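Local coordinates for envelopment polyprotein (Bovine Schmallenberg virus BH80/Germany/2011, PDB 7A56) that probably drives fusion of the viral envelope with a host-cell membrane during entry, as the class II fusion glycoprotein Gc, captured here in its postfusion conformation, at residues C179-Y187 / C299-L308; A354-C363 / A374-T383. One frame throughout, in Å; residues are numbered along the deposited sequence.

Contact 1 (C179-Y187 / C299-L308); sequences CQDIIRPEY and CFDNSYQSCL
Cys179 and Cys299 join covalently at one end of this contact, their SG atoms 2.1 Å apart in a disulfide with a dihedral of 94°. The sulfur of Cys299 points away from its own backbone N (chi1 -176°), which carries it across to the strand that ends at Ile183.

Polar bonds cluster beside this link on the carboxylate of Asp181. Its OD1 accepts the backbone N of Phe300 at 3.0 Å, a nearly straight bond (167°) that arrives on the syn side but well out of the carboxylate plane. One water links OD1 to the backbone N of Cys299, and a second bridges OD2 and the carbonyl O of Phe300; Thr124 OG1 also bonds OD2 and reaches Asn302 ND2 as well. Farther along, Glu186 OE1 takes Arg184 NE at 2.7 Å and OE2 pairs with Lys245.

Packing of side chains completes the contact. Gln180 runs alongside Phe300, CG lying 3.6 Å from ring atom CZ. At the far end, Cys307 CB sits over a face of the Tyr187 ring, 4.2 Å from its centroid, in a CH-pi contact, while Tyr304 OH meets the edge of that ring, 3.4 Å from CE1. Glu186 CB packs against the same hydroxyl.

Sulfur and carboxylate thus pin the start of 299-308 to the strand, whereas packing on Tyr187 holds its far end, beside the Cys307-Cys264 disulfide.

Contact 2 (A354-C363 / A374-T383); sequences ATVTIDEIRC and ACALKLSTNT
Ser380 OG donates to Asp359 OD2 over 2.7 Å, using the syn lone pair, on the face of the hairpin that also carries Glu360 and Lys378. Those two chains lie side by side, Glu360 CG 3.5 Å from Lys378 CB, and end in a loose salt bridge, OE1 to NZ 3.5 Å. On the other face Ile358 runs alongside Leu379, CG1 pressed tightly to CD2 at 3.5 Å, with Val356 and Ile361 continuing the apolar row. That row finishes in the disulfide of Cys363 and Cys375, a non-hydrogen-bonded pair.

Beneath these side chains is the ladder of an antiparallel beta hairpin, strands 356-365 and 373-381, interrupted by a classic beta bulge: Asp359 and Glu360 both face Lys378. The well-formed bond of the bulge runs from Glu360 N to Lys378 O, 3.2 Å long, in the carbonyl plane and on a lone pair. The extra residue turns Asp359 toward the partner strand, where Thr357 OG1 donates to its OD1 and so steadies the carboxylate that receives Ser380.

Past the last pair, Val356 with Thr381, Asn382 continues the pairing with both backbone and side chain: its N donates to Thr355 O, and its OD1 accepts from Thr355 N. Its CG lies between the backbone N and the carbonyl carbon (chi1 65°), bringing OD1 within 2.7 Å of Thr355 N, which sits above the amide carbonyl plane. Farther out, Val424, Val426 and Ala431 of the facing strands cover Ile358 and Ile361, while strand 408-414 flanks strand 373-381 as its next neighbour.

Overall arrangement
Both contacts are partly buried and lie in different parts of the elongated chain, their centres 40 Å apart and their nearest atoms about 14 Å apart, with no shared element. Contact 1 joins segments 112 residues apart in sequence, fastening the loop after Cys299 to the end of strand 172-183, and a weakly bonded helical turn to Tyr187 beyond it; contact 2 closes a local hairpin at the outer side of a four-stranded sheet. Each has a disulfide near one end, yet the polar chemistry differs. In contact 1 a buried carboxylate and waters substitute for a regular ladder, whereas contact 2 has that ladder, with charged and hydroxyl groups on its exposed face and aliphatic side chains directed inward against neighbouring strands.

Contact 1 (C179-Y187 / C299-L308)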
loop_
_atom_site.group_PDB
_atom_site.type_symbol
_atom_site.label_atom_id
_atom_site.label_comp_id
_atom_site.label_asym_id
_atom_site.label_seq_id
_atom_site.Cartn_x
_atom_site.Cartn_y
_atom_site.Cartn_z
ATOM N N CYS A 179 1.894 40.442 2.632
ATOM C CA CYS A 179 0.807 40.005 3.490
ATOM C C CYS A 179 1.011 38.537 3.864
ATOM O O CYS A 179 1.735 37.816 3.190
ATOM C CB CYS A 179 -0.558 40.199 2.797
ATOM S SG CYS A 179 -0.797 39.320 1.227
ATOM N N GLN A 180 0.319 38.108 4.920
ATOM C CA GLN A 180 0.290 36.697 5.330
ATOM C C GLN A 180 -1.076 36.443 5.965
ATOM O O GLN A 180 -1.575 37.314 6.695
ATOM C CB GLN A 180 1.443 36.445 6.305
ATOM C CG GLN A 180 1.742 34.991 6.665
ATOM C CD GLN A 180 2.939 34.961 7.571
ATOM O OE1 GLN A 180 2.883 35.487 8.675
ATOM N NE2 GLN A 180 4.054 34.407 7.081
ATOM N N ASP A 181 -1.711 35.311 5.618
ATOM C CA ASP A 181 -2.997 34.946 6.233
ATOM C C ASP A 181 -2.896 34.808 7.747
ATOM O O ASP A 181 -1.835 34.485 8.308
ATOM C CB ASP A 181 -3.520 33.616 5.708
ATOM C CG ASP A 181 -4.117 33.712 4.308
ATOM O OD1 ASP A 181 -3.886 34.747 3.608
ATOM O OD2 ASP A 181 -4.777 32.705 3.897
ATOM N N ILE A 182 -4.034 35.043 8.406
ATOM C CA ILE A 182 -4.300 34.596 9.777
ATOM C C ILE A 182 -5.377 33.519 9.712
ATOM O O ILE A 182 -6.420 33.718 9.038
ATOM C CB ILE A 182 -4.787 35.751 10.665
ATOM C CG1 ILE A 182 -3.801 36.904 10.670
ATOM C CG2 ILE A 182 -5.087 35.208 12.103
ATOM C CD1 ILE A 182 -4.491 38.258 11.035
ATOM N N ILE A 183 -5.125 32.365 10.392
ATOM C CA ILE A 183 -6.054 31.244 10.380
ATOM C C ILE A 183 -6.546 30.963 11.800
ATOM O O ILE A 183 -5.906 31.294 12.799
ATOM C CB ILE A 183 -5.427 29.939 9.800
ATOM C CG1 ILE A 183 -4.293 29.460 10.721
ATOM C CG2 ILE A 183 -4.978 30.150 8.340
ATOM C CD1 ILE A 183 -3.874 27.970 10.527
ATOM N N ARG A 184 -7.679 30.283 11.869
ATOM C CA ARG A 184 -8.138 29.729 13.117
ATOM C C ARG A 184 -7.743 28.245 13.086
ATOM O O ARG A 184 -8.255 27.500 12.247
ATOM C CB ARG A 184 -9.649 29.900 13.277
ATOM C CG ARG A 184 -10.198 29.264 14.570
ATOM C CD ARG A 184 -11.703 29.364 14.624
ATOM N NE ARG A 184 -12.439 28.441 13.730
ATOM C CZ ARG A 184 -13.213 28.834 12.712
ATOM N NH1 ARG A 184 -13.882 27.935 11.996
ATOM N NH2 ARG A 184 -13.344 30.126 12.411
ATOM N N PRO A 185 -6.815 27.803 13.927
ATOM C CA PRO A 185 -6.359 26.397 13.858
ATOM C C PRO A 185 -7.507 25.445 14.158
ATOM O O PRO A 185 -8.234 25.627 15.148
ATOM C CB PRO A 185 -5.273 26.312 14.946
ATOM C CG PRO A 185 -4.938 27.703 15.307
ATOM C CD PRO A 185 -6.122 28.591 14.960
ATOM N N GLU A 186 -7.631 24.387 13.328
ATOM C CA GLU A 186 -8.688 23.375 13.475
ATOM C C GLU A 186 -8.154 21.934 13.380
ATOM O O GLU A 186 -8.651 21.063 14.098
ATOM C CB GLU A 186 -9.793 23.604 12.429
ATOM C CG GLU A 186 -10.573 24.948 12.666
ATOM C CD GLU A 186 -11.646 24.785 13.722
ATOM O OE1 GLU A 186 -12.312 25.787 14.086
ATOM O OE2 GLU A 186 -11.843 23.606 14.172
ATOM N N TYR A 187 -7.134 21.680 12.550
ATOM C CA TYR A 187 -6.568 20.330 12.423
ATOM C C TYR A 187 -5.054 20.404 12.600
ATOM O O TYR A 187 -4.423 21.394 12.200
ATOM C CB TYR A 187 -6.860 19.693 11.043
ATOM C CG TYR A 187 -8.312 19.441 10.681
ATOM C CD1 TYR A 187 -9.148 20.491 10.265
ATOM C CD2 TYR A 187 -8.841 18.128 10.701
ATOM C CE1 TYR A 187 -10.464 20.250 9.897
ATOM C CE2 TYR A 187 -10.162 17.882 10.339
ATOM C CZ TYR A 187 -10.971 18.946 9.931
ATOM O OH TYR A 187 -12.280 18.716 9.550
ATOM N N CYS A 299 -5.100 37.094 0.518
ATOM C CA CYS A 299 -3.642 37.034 0.461
ATOM C C CYS A 299 -3.191 35.706 -0.115
ATOM O O CYS A 299 -2.893 35.589 -1.320
ATOM C CB CYS A 299 -3.022 37.274 1.862
ATOM S SG CYS A 299 -1.193 37.314 1.823
ATOM N N PHE A 300 -3.137 34.663 0.740
ATOM C CA PHE A 300 -2.865 33.342 0.218
ATOM C C PHE A 300 -4.134 32.754 -0.394
ATOM O O PHE A 300 -5.242 33.128 -0.026
ATOM C CB PHE A 300 -2.447 32.354 1.339
ATOM C CG PHE A 300 -1.181 32.728 2.134
ATOM C CD1 PHE A 300 -0.089 33.342 1.532
ATOM C CD2 PHE A 300 -1.063 32.333 3.472
ATOM C CE1 PHE A 300 1.081 33.637 2.268
ATOM C CE2 PHE A 300 0.103 32.642 4.218
ATOM C CZ PHE A 300 1.175 33.260 3.616
ATOM N N ASP A 301 -3.962 31.712 -1.219
ATOM C CA ASP A 301 -5.027 30.735 -1.431
ATOM C C ASP A 301 -5.135 29.822 -0.210
ATOM O O ASP A 301 -4.123 29.465 0.386
ATOM C CB ASP A 301 -4.743 29.846 -2.646
ATOM C CG ASP A 301 -4.708 30.633 -3.972
ATOM O OD1 ASP A 301 -5.723 31.285 -4.279
ATOM O OD2 ASP A 301 -3.694 30.534 -4.707
ATOM N N ASN A 302 -6.357 29.448 0.181
ATOM C CA ASN A 302 -6.525 28.531 1.326
ATOM C C ASN A 302 -7.606 27.533 0.962
ATOM O O ASN A 302 -8.744 27.919 0.714
ATOM C CB ASN A 302 -6.905 29.247 2.632
ATOM C CG ASN A 302 -6.859 28.306 3.883
ATOM O OD1 ASN A 302 -6.744 27.056 3.757
ATOM N ND2 ASN A 302 -6.899 28.901 5.068
ATOM N N SER A 303 -7.265 26.264 0.949
ATOM C CA SER A 303 -8.211 25.227 0.548
ATOM C C SER A 303 -8.698 24.403 1.747
ATOM O O SER A 303 -8.905 23.198 1.638
ATOM C CB SER A 303 -7.577 24.343 -0.535
ATOM O OG SER A 303 -8.563 23.471 -1.084
ATOM N N TYR A 304 -8.945 25.070 2.879
ATOM C CA TYR A 304 -9.375 24.439 4.136
ATOM C C TYR A 304 -10.667 23.644 3.984
ATOM O O TYR A 304 -10.885 22.643 4.695
ATOM C CB TYR A 304 -9.576 25.525 5.210
ATOM C CG TYR A 304 -10.216 25.002 6.448
ATOM C CD1 TYR A 304 -9.523 24.104 7.253
ATOM C CD2 TYR A 304 -11.547 25.335 6.784
ATOM C CE1 TYR A 304 -10.108 23.570 8.414
ATOM C CE2 TYR A 304 -12.147 24.821 7.940
ATOM C CZ TYR A 304 -11.410 23.902 8.747
ATOM O OH TYR A 304 -11.944 23.306 9.895
ATOM N N GLN A 305 -11.538 24.074 3.069
ATOM C CA GLN A 305 -12.768 23.339 2.871
ATOM C C GLN A 305 -12.499 21.882 2.495
ATOM O O GLN A 305 -13.356 21.030 2.749
ATOM C CB GLN A 305 -13.602 24.007 1.797
ATOM C CG GLN A 305 -12.931 23.987 0.446
ATOM C CD GLN A 305 -12.167 25.274 0.098
ATOM O OE1 GLN A 305 -11.761 26.070 0.970
ATOM N NE2 GLN A 305 -11.978 25.479 -1.192
ATOM N N SER A 306 -11.323 21.584 1.923
ATOM C CA SER A 306 -10.909 20.198 1.675
ATOM C C SER A 306 -10.708 19.426 2.971
ATOM O O SER A 306 -11.030 18.224 3.062
ATOM C CB SER A 306 -9.611 20.191 0.874
ATOM O OG SER A 306 -9.825 20.838 -0.369
ATOM N N CYS A 307 -10.116 20.070 3.973
ATOM C CA CYS A 307 -10.004 19.415 5.274
ATOM C C CYS A 307 -11.366 18.987 5.773
ATOM O O CYS A 307 -11.526 17.896 6.327
ATOM C CB CYS A 307 -9.360 20.364 6.287
ATOM S SG CYS A 307 -7.770 21.010 5.698
ATOM N N LEU A 308 -12.375 19.823 5.578
ATOM C CA LEU A 308 -13.688 19.385 6.076
ATOM C C LEU A 308 -14.209 18.110 5.414
ATOM O O LEU A 308 -15.067 17.437 5.999
ATOM C CB LEU A 308 -14.726 20.489 5.920
ATOM C CG LEU A 308 -14.366 21.697 6.765
ATOM C CD1 LEU A 308 -15.359 22.788 6.485
ATOM C CD2 LEU A 308 -14.330 21.331 8.240
HETATM O O HOH W 1 -6.750 32.950 2.162
HETATM O O HOH W 2 -6.401 35.693 2.518
HETATM O O HOH W 3 -13.028 16.127 8.242
#

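Contact 2 (A354-C363 / A374-T383)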
loop_
_atom_site.group_PDB
_atom_site.type_symbol
_atom_site.label_atom_id
_atom_site.label_comp_id
_atom_site.label_asym_id
_atom_site.label_seq_id
_atom_site.Cartn_x
_atom_site.Cartn_y
_atom_site.Cartn_z
ATOM N N ALA A 354 -19.043 -18.409 19.770
ATOM C CA ALA A 354 -19.264 -17.412 20.813
ATOM C C ALA A 354 -20.752 -17.039 20.927
ATOM O O ALA A 354 -21.506 -17.094 19.961
ATOM C CB ALA A 354 -18.412 -16.164 20.522
ATOM N N THR A 355 -21.179 -16.672 22.133
ATOM C CA THR A 355 -22.518 -16.114 22.361
ATOM C C THR A 355 -22.413 -14.588 22.406
ATOM O O THR A 355 -21.937 -14.025 23.392
ATOM C CB THR A 355 -23.107 -16.650 23.653
ATOM O OG1 THR A 355 -23.161 -18.073 23.580
ATOM C CG2 THR A 355 -24.552 -16.096 23.895
ATOM N N VAL A 356 -22.832 -13.927 21.333
ATOM C CA VAL A 356 -22.778 -12.468 21.207
ATOM C C VAL A 356 -24.198 -11.961 21.018
ATOM O O VAL A 356 -24.992 -12.582 20.304
ATOM C CB VAL A 356 -21.881 -12.020 20.035
ATOM C CG1 VAL A 356 -21.845 -10.497 19.930
ATOM C CG2 VAL A 356 -20.477 -12.579 20.192
ATOM N N THR A 357 -24.535 -10.864 21.703
ATOM C CA THR A 357 -25.785 -10.159 21.469
ATOM C C THR A 357 -25.485 -8.690 21.181
ATOM O O THR A 357 -24.607 -8.083 21.809
ATOM C CB THR A 357 -26.762 -10.257 22.667
ATOM O OG1 THR A 357 -26.133 -9.731 23.850
ATOM C CG2 THR A 357 -27.229 -11.727 22.916
ATOM N N ILE A 358 -26.217 -8.117 20.230
ATOM C CA ILE A 358 -26.171 -6.672 19.990
ATOM C C ILE A 358 -27.251 -6.029 20.847
ATOM O O ILE A 358 -28.430 -6.048 20.496
ATOM C CB ILE A 358 -26.353 -6.333 18.519
ATOM C CG1 ILE A 358 -25.227 -6.982 17.714
ATOM C CG2 ILE A 358 -26.441 -4.787 18.377
ATOM C CD1 ILE A 358 -25.404 -6.941 16.223
ATOM N N ASP A 359 -26.856 -5.480 21.999
ATOM C CA ASP A 359 -27.845 -5.013 22.958
ATOM C C ASP A 359 -28.490 -3.727 22.482
ATOM O O ASP A 359 -29.690 -3.516 22.688
ATOM C CB ASP A 359 -27.205 -4.813 24.333
ATOM C CG ASP A 359 -26.522 -6.078 24.839
ATOM O OD1 ASP A 359 -26.981 -7.163 24.448
ATOM O OD2 ASP A 359 -25.543 -5.995 25.613
ATOM N N GLU A 360 -27.719 -2.859 21.843
ATOM C CA GLU A 360 -28.389 -1.752 21.177
ATOM C C GLU A 360 -27.536 -1.272 20.024
ATOM O O GLU A 360 -26.351 -1.599 19.926
ATOM C CB GLU A 360 -28.713 -0.618 22.130
ATOM C CG GLU A 360 -27.736 -0.313 23.220
ATOM C CD GLU A 360 -28.212 0.883 24.043
ATOM O OE1 GLU A 360 -28.695 0.674 25.182
ATOM O OE2 GLU A 360 -28.140 2.031 23.525
ATOM N N ILE A 361 -28.175 -0.521 19.130
ATOM C CA ILE A 361 -27.510 0.040 17.956
ATOM C C ILE A 361 -28.172 1.368 17.622
ATOM O O ILE A 361 -29.398 1.456 17.491
ATOM C CB ILE A 361 -27.548 -0.917 16.747
ATOM C CG1 ILE A 361 -26.970 -0.246 15.503
ATOM C CG2 ILE A 361 -28.967 -1.424 16.494
ATOM C CD1 ILE A 361 -26.788 -1.224 14.326
ATOM N N ARG A 362 -27.345 2.404 17.488
ATOM C CA ARG A 362 -27.772 3.752 17.120
ATOM C C ARG A 362 -26.924 4.176 15.927
ATOM O O ARG A 362 -25.697 4.047 15.975
ATOM C CB ARG A 362 -27.565 4.727 18.280
ATOM C CG ARG A 362 -28.413 4.468 19.508
ATOM C CD ARG A 362 -29.816 4.036 19.113
ATOM N NE ARG A 362 -30.854 4.758 19.832
ATOM C CZ ARG A 362 -31.558 5.765 19.322
ATOM N NH1 ARG A 362 -32.487 6.360 20.052
ATOM N NH2 ARG A 362 -31.335 6.173 18.078
ATOM N N CYS A 363 -27.559 4.632 14.849
ATOM C CA CYS A 363 -26.835 5.078 13.662
ATOM C C CYS A 363 -27.324 6.458 13.254
ATOM O O CYS A 363 -28.535 6.747 13.317
ATOM C CB CYS A 363 -27.008 4.112 12.492
ATOM S SG CYS A 363 -26.563 2.419 12.874
ATOM N N ALA A 374 -22.547 6.635 10.866
ATOM C CA ALA A 374 -21.799 6.215 12.053
ATOM C C ALA A 374 -22.735 5.441 12.975
ATOM O O ALA A 374 -23.836 5.923 13.288
ATOM C CB ALA A 374 -21.214 7.434 12.775
ATOM N N CYS A 375 -22.319 4.241 13.402
ATOM C CA CYS A 375 -23.143 3.434 14.301
ATOM C C CYS A 375 -22.402 3.169 15.602
ATOM O O CYS A 375 -21.250 2.734 15.585
ATOM C CB CYS A 375 -23.538 2.093 13.661
ATOM S SG CYS A 375 -24.621 2.233 12.187
ATOM N N ALA A 376 -23.071 3.440 16.724
ATOM C CA ALA A 376 -22.659 2.964 18.041
ATOM C C ALA A 376 -23.410 1.677 18.377
ATOM O O ALA A 376 -24.645 1.640 18.361
ATOM C CB ALA A 376 -22.929 4.023 19.114
ATOM N N LEU A 377 -22.667 0.639 18.698
ATOM C CA LEU A 377 -23.213 -0.630 19.141
ATOM C C LEU A 377 -22.876 -0.851 20.611
ATOM O O LEU A 377 -21.743 -0.594 21.052
ATOM C CB LEU A 377 -22.642 -1.779 18.296
ATOM C CG LEU A 377 -23.210 -1.960 16.876
ATOM C CD1 LEU A 377 -22.784 -0.848 15.936
ATOM C CD2 LEU A 377 -22.767 -3.292 16.291
ATOM N N LYS A 378 -23.845 -1.374 21.360
ATOM C CA LYS A 378 -23.561 -2.029 22.634
ATOM C C LYS A 378 -23.681 -3.546 22.457
ATOM O O LYS A 378 -24.764 -4.050 22.112
ATOM C CB LYS A 378 -24.495 -1.524 23.736
ATOM C CG LYS A 378 -24.258 -0.068 24.125
ATOM C CD LYS A 378 -24.374 0.108 25.629
ATOM C CE LYS A 378 -24.350 1.575 26.020
ATOM N NZ LYS A 378 -25.703 2.226 26.005
ATOM N N LEU A 379 -22.576 -4.247 22.722
ATOM C CA LEU A 379 -22.418 -5.692 22.520
ATOM C C LEU A 379 -22.203 -6.394 23.848
ATOM O O LEU A 379 -21.469 -5.891 24.706
ATOM C CB LEU A 379 -21.208 -6.052 21.656
ATOM C CG LEU A 379 -21.227 -5.645 20.201
ATOM C CD1 LEU A 379 -20.236 -6.479 19.448
ATOM C CD2 LEU A 379 -22.623 -5.806 19.653
ATOM N N SER A 380 -22.809 -7.576 23.984
ATOM C CA SER A 380 -22.496 -8.540 25.042
ATOM C C SER A 380 -21.830 -9.766 24.421
ATOM O O SER A 380 -22.162 -10.167 23.304
ATOM C CB SER A 380 -23.747 -8.961 25.812
ATOM O OG SER A 380 -24.131 -7.954 26.720
ATOM N N THR A 381 -20.852 -10.320 25.122
ATOM C CA THR A 381 -20.187 -11.520 24.630
ATOM C C THR A 381 -19.761 -12.358 25.819
ATOM O O THR A 381 -19.429 -11.835 26.891
ATOM C CB THR A 381 -18.980 -11.179 23.720
ATOM O OG1 THR A 381 -18.314 -12.379 23.319
ATOM C CG2 THR A 381 -17.961 -10.230 24.439
ATOM N N ASN A 382 -19.819 -13.672 25.641
ATOM C CA ASN A 382 -19.390 -14.567 26.712
ATOM C C ASN A 382 -17.880 -14.851 26.661
ATOM O O ASN A 382 -17.371 -15.597 27.518
ATOM C CB ASN A 382 -20.227 -15.875 26.686
ATOM C CG ASN A 382 -20.011 -16.729 25.418
ATOM O OD1 ASN A 382 -19.629 -16.256 24.352
ATOM N ND2 ASN A 382 -20.274 -18.008 25.555
ATOM N N THR A 383 -17.149 -14.198 25.749
ATOM C CA THR A 383 -15.743 -14.501 25.534
ATOM C C THR A 383 -15.057 -13.357 24.781
ATOM O O THR A 383 -15.641 -12.721 23.912
ATOM C CB THR A 383 -15.540 -15.831 24.759
ATOM O OG1 THR A 383 -14.145 -16.156 24.697
ATOM C CG2 THR A 383 -16.119 -15.828 23.328
#